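Local coordinates for protein amide synthase (Vibrio cholerae, PDB 1L5A) that acts as a nonribosomal peptide synthetase condensation enzyme, probably forming an amide bond in the biosynthesis of vibriobactin, at residues His25-Thr30 with Glu340-Ala345; Thr36-Ala41 with Gln139-His144; Leu241-Leu246 with Pro254-Pro259; Leu282-Gln287 with Lys296-Ala301. All blocks are in the same frame, centred on the assembly; numbering follows the deposited sequence.

The four contacts illustrate how a condensation domain is assembled from two halves. Contacts 1 and 2 lie on one side of the chain's centre, their centres about 11 Å apart, and share the layer built on the five-stranded sheet: strand 22-30 leads into helix 35-47, which packs on helix 131-150. Contacts 3 and 4 lie on the opposite side, their centres about 9 Å apart, as neighbours joined by the pairing of strands 255-260 and 277-282 and by the bond of Pro-254 O with Arg-283 N. Centres in different halves are about 32 to 43 Å apart. Along the chain, contacts 2, 3 and 4 follow one another inside the loop closed by contact 1, whose second segment brings the chain back to the first sheet.

Contact 1. Residues His25-Thr30 with Glu340-Ala345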
loop_
_atom_site.group_PDB
_atom_site.type_symbol
_atom_site.label_atom_id
_atom_site.label_comp_id
_atom_site.label_asym_id
_atom_site.label_seq_id
_atom_site.Cartn_x
_atom_site.Cartn_y
_atom_site.Cartn_z
ATOM N N HIS A 25 -13.651 33.850 -0.740
ATOM C CA HIS A 25 -14.354 33.704 -2.006
ATOM C C HIS A 25 -15.750 34.302 -1.872
ATOM O O HIS A 25 -16.314 34.364 -0.786
ATOM C CB HIS A 25 -14.499 32.235 -2.400
ATOM C CG HIS A 25 -13.237 31.593 -2.885
ATOM N ND1 HIS A 25 -13.236 30.582 -3.822
ATOM C CD2 HIS A 25 -11.940 31.794 -2.547
ATOM C CE1 HIS A 25 -11.995 30.189 -4.043
ATOM N NE2 HIS A 25 -11.188 30.908 -3.281
ATOM N N SER A 26 -16.303 34.765 -2.976
ATOM C CA SER A 26 -17.650 35.279 -2.943
ATOM C C SER A 26 -18.366 34.533 -4.043
ATOM O O SER A 26 -17.811 34.298 -5.125
ATOM C CB SER A 26 -17.694 36.785 -3.197
ATOM O OG SER A 26 -17.378 37.090 -4.533
ATOM N N LEU A 27 -19.589 34.118 -3.743
ATOM C CA LEU A 27 -20.403 33.405 -4.709
ATOM C C LEU A 27 -21.606 34.285 -4.990
ATOM O O LEU A 27 -22.257 34.793 -4.067
ATOM C CB LEU A 27 -20.841 32.055 -4.136
ATOM C CG LEU A 27 -19.725 31.045 -3.841
ATOM C CD1 LEU A 27 -20.334 29.746 -3.325
ATOM C CD2 LEU A 27 -18.905 30.790 -5.106
ATOM N N ARG A 28 -21.883 34.513 -6.261
ATOM C CA ARG A 28 -23.025 35.334 -6.602
ATOM C C ARG A 28 -23.947 34.439 -7.385
ATOM O O ARG A 28 -23.594 33.922 -8.455
ATOM C CB ARG A 28 -22.627 36.555 -7.434
ATOM C CG ARG A 28 -23.670 37.682 -7.374
ATOM C CD ARG A 28 -23.199 38.948 -8.084
ATOM N NE ARG A 28 -23.183 38.801 -9.538
ATOM C CZ ARG A 28 -24.233 39.028 -10.317
ATOM N NH1 ARG A 28 -25.384 39.420 -9.777
ATOM N NH2 ARG A 28 -24.135 38.852 -11.630
ATOM N N LEU A 29 -25.125 34.231 -6.817
ATOM C CA LEU A 29 -26.104 33.381 -7.441
ATOM C C LEU A 29 -27.224 34.232 -7.998
ATOM O O LEU A 29 -27.856 35.019 -7.292
ATOM C CB LEU A 29 -26.642 32.378 -6.420
ATOM C CG LEU A 29 -25.571 31.647 -5.607
ATOM C CD1 LEU A 29 -26.215 30.431 -4.921
ATOM C CD2 LEU A 29 -24.409 31.212 -6.531
ATOM N N THR A 30 -27.448 34.071 -9.288
ATOM C CA THR A 30 -28.483 34.796 -9.984
ATOM C C THR A 30 -29.506 33.750 -10.404
ATOM O O THR A 30 -29.189 32.843 -11.181
ATOM C CB THR A 30 -27.862 35.526 -11.196
ATOM O OG1 THR A 30 -26.943 36.512 -10.708
ATOM C CG2 THR A 30 -28.928 36.207 -12.054
ATOM N N GLU A 340 -14.723 23.867 -11.552
ATOM C CA GLU A 340 -15.832 24.757 -11.901
ATOM C C GLU A 340 -16.439 25.344 -10.638
ATOM O O GLU A 340 -16.308 24.771 -9.561
ATOM C CB GLU A 340 -16.943 23.993 -12.627
ATOM C CG GLU A 340 -16.498 23.103 -13.771
ATOM C CD GLU A 340 -17.636 22.251 -14.308
ATOM O OE1 GLU A 340 -18.595 22.818 -14.886
ATOM O OE2 GLU A 340 -17.579 21.011 -14.146
ATOM N N SER A 341 -17.114 26.476 -10.768
ATOM C CA SER A 341 -17.757 27.071 -9.610
ATOM C C SER A 341 -18.928 26.140 -9.220
ATOM O O SER A 341 -19.454 25.394 -10.055
ATOM C CB SER A 341 -18.245 28.477 -9.954
ATOM O OG SER A 341 -19.173 28.436 -11.019
ATOM N N PRO A 342 -19.339 26.155 -7.945
ATOM C CA PRO A 342 -20.443 25.277 -7.524
ATOM C C PRO A 342 -21.773 25.584 -8.224
ATOM O O PRO A 342 -22.117 26.750 -8.437
ATOM C CB PRO A 342 -20.505 25.514 -6.020
ATOM C CG PRO A 342 -20.131 26.984 -5.900
ATOM C CD PRO A 342 -18.976 27.113 -6.883
ATOM N N HIS A 343 -22.526 24.547 -8.579
ATOM C CA HIS A 343 -23.806 24.759 -9.249
ATOM C C HIS A 343 -25.056 24.717 -8.346
ATOM O O HIS A 343 -25.079 24.044 -7.319
ATOM C CB HIS A 343 -23.979 23.756 -10.399
ATOM C CG HIS A 343 -25.308 23.861 -11.089
ATOM N ND1 HIS A 343 -26.416 23.144 -10.688
ATOM C CD2 HIS A 343 -25.725 24.655 -12.106
ATOM C CE1 HIS A 343 -27.456 23.491 -11.425
ATOM N NE2 HIS A 343 -27.064 24.408 -12.293
ATOM N N PHE A 344 -26.083 25.460 -8.740
ATOM C CA PHE A 344 -27.355 25.497 -8.019
ATOM C C PHE A 344 -28.499 25.559 -9.038
ATOM O O PHE A 344 -28.551 26.471 -9.877
ATOM C CB PHE A 344 -27.442 26.709 -7.100
ATOM C CG PHE A 344 -26.349 26.777 -6.083
ATOM C CD1 PHE A 344 -25.088 27.260 -6.427
ATOM C CD2 PHE A 344 -26.572 26.321 -4.775
ATOM C CE1 PHE A 344 -24.056 27.287 -5.489
ATOM C CE2 PHE A 344 -25.547 26.340 -3.820
ATOM C CZ PHE A 344 -24.284 26.823 -4.178
ATOM N N ALA A 345 -29.405 24.585 -8.964
ATOM C CA ALA A 345 -30.550 24.500 -9.869
ATOM C C ALA A 345 -31.103 25.843 -10.325
ATOM O O ALA A 345 -31.379 26.729 -9.514
ATOM C CB ALA A 345 -31.665 23.695 -9.225
#
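Leu-27 and Leu-29 of strand 22-30 meet Pro-342 and Phe-344 of the loop that crosses from strand 333-337 of the four-stranded sheet to strand 348-356, the outer strand of the five-stranded sheet. The contact thus lies where the chain passes from one sheet of the condensation fold to the other. Two kinds of interaction make it up, both apolar. The first is aliphatic: Leu-27 sets its two methyl branches against the pyrrolidine ring, CD1 lying 3.8 Å from Pro-342 CG and CD2 4.1 Å from Pro-342 CD. The second is a CH-pi contact between Leu-29 and Phe-344, whose side chains run at about a right angle. The Phe-344 chi1 of -58° leaves CG beside the backbone N and turns a face of the ring to the leucine. The same ring also meets the ring of Tyr-145, on helix 131-150, edge-to-face. Polar bonds hold the loop from outside: Pro-342 O with Thr-349 OG1 and His-343 O with Ser-142 OG. Over the aromatic face, Leu-29 CD1 sits 3.8 Å from the Phe-344 ring centroid and 13° off the ring normal, while CD2 of the same leucine reaches the rim, 4.0 Å from Phe-344 CD1.

Contact 2. Residues Thr36-Ala41 with Gln139-His144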
loop_
_atom_site.group_PDB
_atom_site.type_symbol
_atom_site.label_atom_id
_atom_site.label_comp_id
_atom_site.label_asym_id
_atom_site.label_seq_id
_atom_site.Cartn_x
_atom_site.Cartn_y
_atom_site.Cartn_z
ATOM N N THR A 36 -33.997 30.041 2.102
ATOM C CA THR A 36 -33.990 29.193 3.279
ATOM C C THR A 36 -33.201 27.905 3.090
ATOM O O THR A 36 -32.355 27.583 3.906
ATOM C CB THR A 36 -35.441 28.910 3.728
ATOM O OG1 THR A 36 -36.024 30.139 4.191
ATOM C CG2 THR A 36 -35.481 27.882 4.848
ATOM N N LEU A 37 -33.453 27.169 2.024
ATOM C CA LEU A 37 -32.694 25.942 1.811
ATOM C C LEU A 37 -31.177 26.184 1.614
ATOM O O LEU A 37 -30.345 25.367 2.044
ATOM C CB LEU A 37 -33.289 25.144 0.637
ATOM C CG LEU A 37 -34.727 24.591 0.827
ATOM C CD1 LEU A 37 -35.039 23.601 -0.284
ATOM C CD2 LEU A 37 -34.883 23.876 2.162
ATOM N N LEU A 38 -30.811 27.309 1.001
ATOM C CA LEU A 38 -29.391 27.619 0.793
ATOM C C LEU A 38 -28.759 27.829 2.160
ATOM O O LEU A 38 -27.676 27.312 2.438
ATOM C CB LEU A 38 -29.227 28.881 -0.064
ATOM C CG LEU A 38 -27.856 29.415 -0.529
ATOM C CD1 LEU A 38 -27.129 30.003 0.635
ATOM C CD2 LEU A 38 -27.026 28.318 -1.178
ATOM N N LEU A 39 -29.447 28.569 3.018
ATOM C CA LEU A 39 -28.943 28.830 4.357
ATOM C C LEU A 39 -28.743 27.537 5.142
ATOM O O LEU A 39 -27.738 27.377 5.840
ATOM C CB LEU A 39 -29.892 29.756 5.127
ATOM C CG LEU A 39 -30.022 31.228 4.716
ATOM C CD1 LEU A 39 -30.872 31.934 5.746
ATOM C CD2 LEU A 39 -28.663 31.901 4.647
ATOM N N ARG A 40 -29.703 26.621 5.042
ATOM C CA ARG A 40 -29.615 25.338 5.729
ATOM C C ARG A 40 -28.418 24.595 5.134
ATOM O O ARG A 40 -27.580 24.044 5.855
ATOM C CB ARG A 40 -30.891 24.536 5.485
ATOM C CG ARG A 40 -30.857 23.116 6.006
ATOM C CD ARG A 40 -30.867 23.077 7.516
ATOM N NE ARG A 40 -30.982 21.711 8.030
ATOM C CZ ARG A 40 -30.720 21.374 9.286
ATOM N NH1 ARG A 40 -30.326 22.300 10.157
ATOM N NH2 ARG A 40 -30.846 20.118 9.673
ATOM N N ALA A 41 -28.364 24.569 3.803
ATOM C CA ALA A 41 -27.261 23.920 3.103
ATOM C C ALA A 41 -25.918 24.449 3.599
ATOM O O ALA A 41 -25.021 23.650 3.890
ATOM C CB ALA A 41 -27.380 24.144 1.606
ATOM N N GLN A 139 -18.358 22.491 -3.342
ATOM C CA GLN A 139 -19.084 21.364 -3.894
ATOM C C GLN A 139 -20.043 20.780 -2.847
ATOM O O GLN A 139 -21.182 20.410 -3.158
ATOM C CB GLN A 139 -18.093 20.306 -4.394
ATOM C CG GLN A 139 -17.233 20.752 -5.594
ATOM C CD GLN A 139 -18.074 21.261 -6.766
ATOM O OE1 GLN A 139 -18.977 20.570 -7.242
ATOM N NE2 GLN A 139 -17.784 22.479 -7.226
ATOM N N ARG A 140 -19.593 20.720 -1.602
ATOM C CA ARG A 140 -20.435 20.209 -0.538
ATOM C C ARG A 140 -21.658 21.144 -0.392
ATOM O O ARG A 140 -22.797 20.689 -0.275
ATOM C CB ARG A 140 -19.634 20.148 0.761
ATOM C CG ARG A 140 -20.318 19.379 1.877
ATOM C CD ARG A 140 -20.795 18.027 1.397
ATOM N NE ARG A 140 -21.437 17.280 2.469
ATOM C CZ ARG A 140 -22.263 16.250 2.292
ATOM N NH1 ARG A 140 -22.560 15.828 1.078
ATOM N NH2 ARG A 140 -22.808 15.657 3.339
ATOM N N LEU A 141 -21.431 22.451 -0.427
ATOM C CA LEU A 141 -22.544 23.379 -0.299
ATOM C C LEU A 141 -23.541 23.055 -1.398
ATOM O O LEU A 141 -24.751 22.994 -1.171
ATOM C CB LEU A 141 -22.059 24.813 -0.435
ATOM C CG LEU A 141 -23.159 25.848 -0.594
ATOM C CD1 LEU A 141 -23.959 25.969 0.712
ATOM C CD2 LEU A 141 -22.512 27.189 -0.975
ATOM N N SER A 142 -23.013 22.853 -2.594
ATOM C CA SER A 142 -23.825 22.499 -3.737
ATOM C C SER A 142 -24.628 21.222 -3.430
ATOM O O SER A 142 -25.847 21.185 -3.584
ATOM C CB SER A 142 -22.914 22.236 -4.932
ATOM O OG SER A 142 -23.664 21.932 -6.085
ATOM N N GLN A 143 -23.928 20.175 -2.993
ATOM C CA GLN A 143 -24.567 18.910 -2.695
ATOM C C GLN A 143 -25.711 19.023 -1.705
ATOM O O GLN A 143 -26.812 18.519 -1.955
ATOM C CB GLN A 143 -23.540 17.904 -2.183
ATOM C CG GLN A 143 -22.439 17.657 -3.165
ATOM C CD GLN A 143 -21.391 16.673 -2.660
ATOM O OE1 GLN A 143 -21.106 16.593 -1.459
ATOM N NE2 GLN A 143 -20.796 15.931 -3.588
ATOM N N HIS A 144 -25.473 19.680 -0.584
ATOM C CA HIS A 144 -26.540 19.808 0.383
ATOM C C HIS A 144 -27.723 20.577 -0.182
ATOM O O HIS A 144 -28.873 20.202 0.066
ATOM C CB HIS A 144 -26.043 20.468 1.662
ATOM C CG HIS A 144 -25.352 19.529 2.601
ATOM N ND1 HIS A 144 -25.932 18.354 3.034
ATOM C CD2 HIS A 144 -24.164 19.621 3.244
ATOM C CE1 HIS A 144 -25.134 17.768 3.909
ATOM N NE2 HIS A 144 -24.054 18.515 4.055
#
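In the helical layer that packs on the five-stranded sheet, helices 35-47 and 131-150 meet where Ala-41 fits against Leu-141 and His-144. The short axes run 9.0 Å apart at closest, with N-to-C directions 131° apart. Ala-41 and His-144 are also the closest backbone positions, and the small methyl permits this: Ala-41 CB lies 3.9 Å from His-144 CB. Leu-141 comes in on the sheet side. With chi1 at 168°, its CG is anti to the backbone N, and CD1 reaches over to Ala-41, 3.8 Å from Ala-41 C and 4.0 Å from Ala-41 CB. A looser touch follows at Leu-38 CD2, 4.3 Å from Leu-141 CD1; both leucines also lie on Ile-120 of strand 117-125. One turn before His-144, Arg-140 places a guanidinium face near the imidazole, with His-144 CD2 3.6 Å above its plane and toward the rim. Arg-140 NH1 donates to Gln-143 OE1 at 3.0 Å, near the guanidinium plane but above that of the acceptor carbonyl. Glu-48 OE2 forms a salt bridge with Arg-140 NH2 and a hydrogen bond with His-144 NE2. The helix interface itself is therefore apolar, while the pairing with Arg-140 would favour a charged Glu-48.

Contact 3. Residues Leu241-Leu246 with Pro254-Pro259; sequences LCALYL and PWLWLP
Leu-256, on strand 255-260, points at helix 234-249 and meets Cys-242, Ala-243 and Leu-246 there. This is a helix packed on the strand that follows it, nearly antiparallel, their short axes 9.6 Å apart at closest and their directions 152° apart. The strand pairs with 277-282 through Leu-256 and Leu-281, and its next residue, Trp-257, bonds by its backbone to Ile-334 of strand 333-337, so that the helix lies against a wider sheet surface. The closer half of the contact is leucine on leucine. The two side chains cross at about a right angle, and Leu-246 CD1 lies 3.6 Å from the branch carbon Leu-256 CG, with Leu-256 CD2 at 4.1 Å. A chi1 of -63° keeps CG of Leu-246 beside its backbone N, from where the branch reaches across to the strand. The other half is looser, and here Leu-256 offers its second methyl to two small side chains of adjacent helix residues. No solvent side exists at this contact, since all four touching residues are buried; Cys-242 also touches Ile-334, and Ala-243 also touches Tyr-294 of helix 291-307. On the strand's other side, the CB of Trp-255 turns away from the helix. At the looser end, Leu-256 CD1 lies 4.1 Å from Cys-242 SG and 4.2 Å from Ala-243 CB.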
loop_
_atom_site.group_PDB
_atom_site.type_symbol
_atom_site.label_atom_id
_atom_site.label_comp_id
_atom_site.label_asym_id
_atom_site.label_seq_id
_atom_site.Cartn_x
_atom_site.Cartn_y
_atom_site.Cartn_z
ATOM N N LEU A 241 4.804 21.598 -20.608
ATOM C CA LEU A 241 4.900 22.650 -21.619
ATOM C C LEU A 241 5.459 23.926 -21.002
ATOM O O LEU A 241 6.307 24.584 -21.585
ATOM C CB LEU A 241 3.531 22.955 -22.235
ATOM C CG LEU A 241 3.026 21.978 -23.298
ATOM C CD1 LEU A 241 1.614 22.364 -23.709
ATOM C CD2 LEU A 241 3.965 21.993 -24.511
ATOM N N CYS A 242 4.983 24.276 -19.816
ATOM C CA CYS A 242 5.472 25.469 -19.154
ATOM C C CYS A 242 6.967 25.342 -18.896
ATOM O O CYS A 242 7.711 26.307 -19.056
ATOM C CB CYS A 242 4.735 25.694 -17.835
ATOM S SG CYS A 242 5.417 27.057 -16.867
ATOM N N ALA A 243 7.421 24.158 -18.501
ATOM C CA ALA A 243 8.849 23.979 -18.247
ATOM C C ALA A 243 9.647 24.071 -19.551
ATOM O O ALA A 243 10.767 24.584 -19.568
ATOM C CB ALA A 243 9.105 22.649 -17.576
ATOM N N LEU A 244 9.077 23.557 -20.636
ATOM C CA LEU A 244 9.743 23.612 -21.937
ATOM C C LEU A 244 9.951 25.088 -22.269
ATOM O O LEU A 244 11.044 25.516 -22.649
ATOM C CB LEU A 244 8.866 22.968 -23.020
ATOM C CG LEU A 244 9.440 22.946 -24.443
ATOM C CD1 LEU A 244 10.820 22.279 -24.438
ATOM C CD2 LEU A 244 8.490 22.198 -25.375
ATOM N N TYR A 245 8.876 25.856 -22.112
ATOM C CA TYR A 245 8.860 27.292 -22.369
ATOM C C TYR A 245 9.941 28.039 -21.599
ATOM O O TYR A 245 10.606 28.915 -22.140
ATOM C CB TYR A 245 7.485 27.849 -22.007
ATOM C CG TYR A 245 7.477 29.330 -21.773
ATOM C CD1 TYR A 245 7.607 30.229 -22.830
ATOM C CD2 TYR A 245 7.366 29.841 -20.481
ATOM C CE1 TYR A 245 7.631 31.608 -22.601
ATOM C CE2 TYR A 245 7.390 31.212 -20.242
ATOM C CZ TYR A 245 7.522 32.089 -21.303
ATOM O OH TYR A 245 7.557 33.437 -21.055
ATOM N N LEU A 246 10.110 27.686 -20.334
ATOM C CA LEU A 246 11.102 28.320 -19.487
ATOM C C LEU A 246 12.507 27.960 -19.920
ATOM O O LEU A 246 13.479 28.513 -19.411
ATOM C CB LEU A 246 10.891 27.917 -18.021
ATOM C CG LEU A 246 9.564 28.324 -17.353
ATOM C CD1 LEU A 246 9.478 27.694 -15.964
ATOM C CD2 LEU A 246 9.456 29.849 -17.262
ATOM N N PRO A 254 16.699 26.743 -13.124
ATOM C CA PRO A 254 16.576 25.295 -13.291
ATOM C C PRO A 254 15.329 24.690 -12.651
ATOM O O PRO A 254 14.945 23.573 -12.979
ATOM C CB PRO A 254 17.868 24.768 -12.662
ATOM C CG PRO A 254 18.140 25.759 -11.598
ATOM C CD PRO A 254 17.830 27.084 -12.245
ATOM N N TRP A 255 14.687 25.425 -11.752
ATOM C CA TRP A 255 13.514 24.887 -11.090
ATOM C C TRP A 255 12.167 25.527 -11.411
ATOM O O TRP A 255 12.086 26.724 -11.701
ATOM C CB TRP A 255 13.731 24.939 -9.595
ATOM C CG TRP A 255 14.945 24.200 -9.134
ATOM C CD1 TRP A 255 16.172 24.725 -8.840
ATOM C CD2 TRP A 255 15.013 22.809 -8.800
ATOM N NE1 TRP A 255 16.993 23.748 -8.323
ATOM C CE2 TRP A 255 16.305 22.563 -8.289
ATOM C CE3 TRP A 255 14.099 21.746 -8.878
ATOM C CZ2 TRP A 255 16.706 21.298 -7.853
ATOM C CZ3 TRP A 255 14.497 20.492 -8.447
ATOM C CH2 TRP A 255 15.790 20.279 -7.938
ATOM N N LEU A 256 11.117 24.703 -11.369
ATOM C CA LEU A 256 9.733 25.146 -11.572
ATOM C C LEU A 256 9.011 24.608 -10.348
ATOM O O LEU A 256 9.027 23.411 -10.125
ATOM C CB LEU A 256 9.105 24.506 -12.800
ATOM C CG LEU A 256 8.099 25.341 -13.606
ATOM C CD1 LEU A 256 7.136 24.391 -14.312
ATOM C CD2 LEU A 256 7.336 26.320 -12.723
ATOM N N TRP A 257 8.385 25.470 -9.550
ATOM C CA TRP A 257 7.692 25.001 -8.363
ATOM C C TRP A 257 6.242 24.693 -8.656
ATOM O O TRP A 257 5.589 25.408 -9.422
ATOM C CB TRP A 257 7.793 26.014 -7.233
ATOM C CG TRP A 257 9.176 26.150 -6.658
ATOM C CD1 TRP A 257 10.218 26.863 -7.180
ATOM C CD2 TRP A 257 9.665 25.547 -5.453
ATOM N NE1 TRP A 257 11.325 26.743 -6.372
ATOM C CE2 TRP A 257 11.017 25.942 -5.307
ATOM C CE3 TRP A 257 9.094 24.710 -4.481
ATOM C CZ2 TRP A 257 11.808 25.533 -4.227
ATOM C CZ3 TRP A 257 9.883 24.302 -3.399
ATOM C CH2 TRP A 257 11.225 24.716 -3.283
ATOM N N LEU A 258 5.763 23.614 -8.032
ATOM C CA LEU A 258 4.400 23.102 -8.184
ATOM C C LEU A 258 3.699 22.895 -6.866
ATOM O O LEU A 258 4.336 22.731 -5.819
ATOM C CB LEU A 258 4.400 21.710 -8.801
ATOM C CG LEU A 258 5.001 21.431 -10.148
ATOM C CD1 LEU A 258 5.013 19.940 -10.356
ATOM C CD2 LEU A 258 4.176 22.129 -11.208
ATOM N N PRO A 259 2.365 22.890 -6.902
ATOM C CA PRO A 259 1.662 22.659 -5.651
ATOM C C PRO A 259 1.105 21.234 -5.776
ATOM O O PRO A 259 0.370 20.942 -6.728
ATOM C CB PRO A 259 0.563 23.729 -5.665
ATOM C CG PRO A 259 0.169 23.769 -7.081
ATOM C CD PRO A 259 1.492 23.588 -7.868
#

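Contact 4. Residues Leu282-Gln287 with Lys296-Ala301; sequences LRLSAQ and KQSGQA
Ser-285 OG accepts a hydrogen bond from Gln-287 N at 3.1 Å, with an N-H...O angle of 153°, closing an ST turn directly after Leu-284, the residue that carries this contact. The turn belongs to the loop joining strand 277-282 to helix 291-307, and the chain doubles back so that the loop leans on the helix it leads into. A second fixing point is Leu-284 O, hydrogen-bonded to Tyr-294 OH on that helix. Across the contact only Leu-284 reaches over from the loop, its side chain crossing that of Gln-297 at about a right angle. The chi1 of -86° keeps CG beside the backbone N, and the two methyls then divide the work. CD2 lies against the helix at Gln-297 and Ser-298, 3.5 Å from Gln-297 CB and 3.8 Å from Ser-298 N, with Ser-298 OG at 3.9 Å. CD1 reaches one turn further on, 4.3 Å from Ala-301 CB. Ser-298 OG is not left to the leucine, since it bonds to Tyr-294 O within the helix. On the other side of the loop Arg-283 turns its CB away from this helix and forms a salt bridge with Glu-247. Leu-284 thus gives the helix an apolar touch at a partly exposed edge, where Gln-297 offers its aliphatic CB, and the polar grip on the loop comes from Leu-284 O and from the side chains of Arg-283 and Ser-285.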
loop_
_atom_site.group_PDB
_atom_site.type_symbol
_atom_site.label_atom_id
_atom_site.label_comp_id
_atom_site.label_asym_id
_atom_site.label_seq_id
_atom_site.Cartn_x
_atom_site.Cartn_y
_atom_site.Cartn_z
ATOM N N LEU A 282 12.766 19.673 -11.249
ATOM C CA LEU A 282 13.988 20.055 -11.952
ATOM C C LEU A 282 13.583 19.915 -13.395
ATOM O O LEU A 282 13.224 18.822 -13.836
ATOM C CB LEU A 282 15.135 19.107 -11.622
ATOM C CG LEU A 282 16.509 19.618 -12.072
ATOM C CD1 LEU A 282 16.727 21.027 -11.516
ATOM C CD2 LEU A 282 17.610 18.685 -11.585
ATOM N N ARG A 283 13.601 21.022 -14.127
ATOM C CA ARG A 283 13.182 20.981 -15.513
ATOM C C ARG A 283 14.150 20.197 -16.364
ATOM O O ARG A 283 15.369 20.327 -16.230
ATOM C CB ARG A 283 13.036 22.397 -16.072
ATOM C CG ARG A 283 12.079 23.266 -15.275
ATOM C CD ARG A 283 11.938 24.678 -15.845
ATOM N NE ARG A 283 13.231 25.320 -16.043
ATOM C CZ ARG A 283 13.907 25.277 -17.183
ATOM N NH1 ARG A 283 13.399 24.627 -18.230
ATOM N NH2 ARG A 283 15.096 25.861 -17.268
ATOM N N LEU A 284 13.596 19.375 -17.239
ATOM C CA LEU A 284 14.397 18.580 -18.150
ATOM C C LEU A 284 14.907 19.464 -19.293
ATOM O O LEU A 284 14.251 20.431 -19.688
ATOM C CB LEU A 284 13.550 17.452 -18.740
ATOM C CG LEU A 284 13.399 16.118 -18.006
ATOM C CD1 LEU A 284 13.039 16.328 -16.544
ATOM C CD2 LEU A 284 12.338 15.288 -18.742
ATOM N N SER A 285 16.073 19.117 -19.827
ATOM C CA SER A 285 16.651 19.850 -20.941
ATOM C C SER A 285 15.862 19.576 -22.221
ATOM O O SER A 285 15.275 18.506 -22.378
ATOM C CB SER A 285 18.105 19.431 -21.148
ATOM O OG SER A 285 18.615 20.016 -22.331
ATOM N N ALA A 286 15.845 20.543 -23.132
ATOM C CA ALA A 286 15.132 20.374 -24.393
ATOM C C ALA A 286 16.094 19.891 -25.482
ATOM O O ALA A 286 15.669 19.488 -26.573
ATOM C CB ALA A 286 14.490 21.692 -24.810
ATOM N N GLN A 287 17.389 19.928 -25.173
ATOM C CA GLN A 287 18.427 19.516 -26.111
ATOM C C GLN A 287 18.481 17.999 -26.290
ATOM O O GLN A 287 18.433 17.246 -25.315
ATOM C CB GLN A 287 19.788 20.039 -25.639
ATOM N N LYS A 296 6.414 13.138 -22.180
ATOM C CA LYS A 296 6.405 11.856 -21.477
ATOM C C LYS A 296 7.362 11.837 -20.299
ATOM O O LYS A 296 6.971 11.494 -19.187
ATOM C CB LYS A 296 6.740 10.718 -22.430
ATOM N N GLN A 297 8.614 12.208 -20.530
ATOM C CA GLN A 297 9.611 12.209 -19.460
ATOM C C GLN A 297 9.374 13.280 -18.382
ATOM O O GLN A 297 9.818 13.132 -17.236
ATOM C CB GLN A 297 11.014 12.343 -20.060
ATOM C CG GLN A 297 11.449 11.092 -20.833
ATOM C CD GLN A 297 12.686 11.303 -21.699
ATOM O OE1 GLN A 297 13.807 11.465 -21.190
ATOM N NE2 GLN A 297 12.486 11.306 -23.019
ATOM N N SER A 298 8.687 14.362 -18.737
ATOM C CA SER A 298 8.399 15.390 -17.750
ATOM C C SER A 298 7.298 14.826 -16.865
ATOM O O SER A 298 7.384 14.883 -15.627
ATOM C CB SER A 298 7.931 16.680 -18.426
ATOM O OG SER A 298 9.036 17.358 -18.994
ATOM N N GLY A 299 6.279 14.261 -17.516
ATOM C CA GLY A 299 5.168 13.666 -16.794
ATOM C C GLY A 299 5.624 12.678 -15.730
ATOM O O GLY A 299 5.072 12.637 -14.621
ATOM N N GLN A 300 6.645 11.890 -16.059
ATOM C CA GLN A 300 7.168 10.905 -15.125
ATOM C C GLN A 300 7.848 11.607 -13.971
ATOM O O GLN A 300 7.669 11.226 -12.806
ATOM C CB GLN A 300 8.159 9.960 -15.823
ATOM C CG GLN A 300 7.548 9.102 -16.940
ATOM C CD GLN A 300 8.581 8.209 -17.635
ATOM O OE1 GLN A 300 9.356 7.503 -16.980
ATOM N NE2 GLN A 300 8.585 8.229 -18.968
ATOM N N ALA A 301 8.627 12.637 -14.296
ATOM C CA ALA A 301 9.344 13.407 -13.285
ATOM C C ALA A 301 8.314 14.052 -12.356
ATOM O O ALA A 301 8.491 14.086 -11.132
ATOM C CB ALA A 301 10.207 14.484 -13.952
#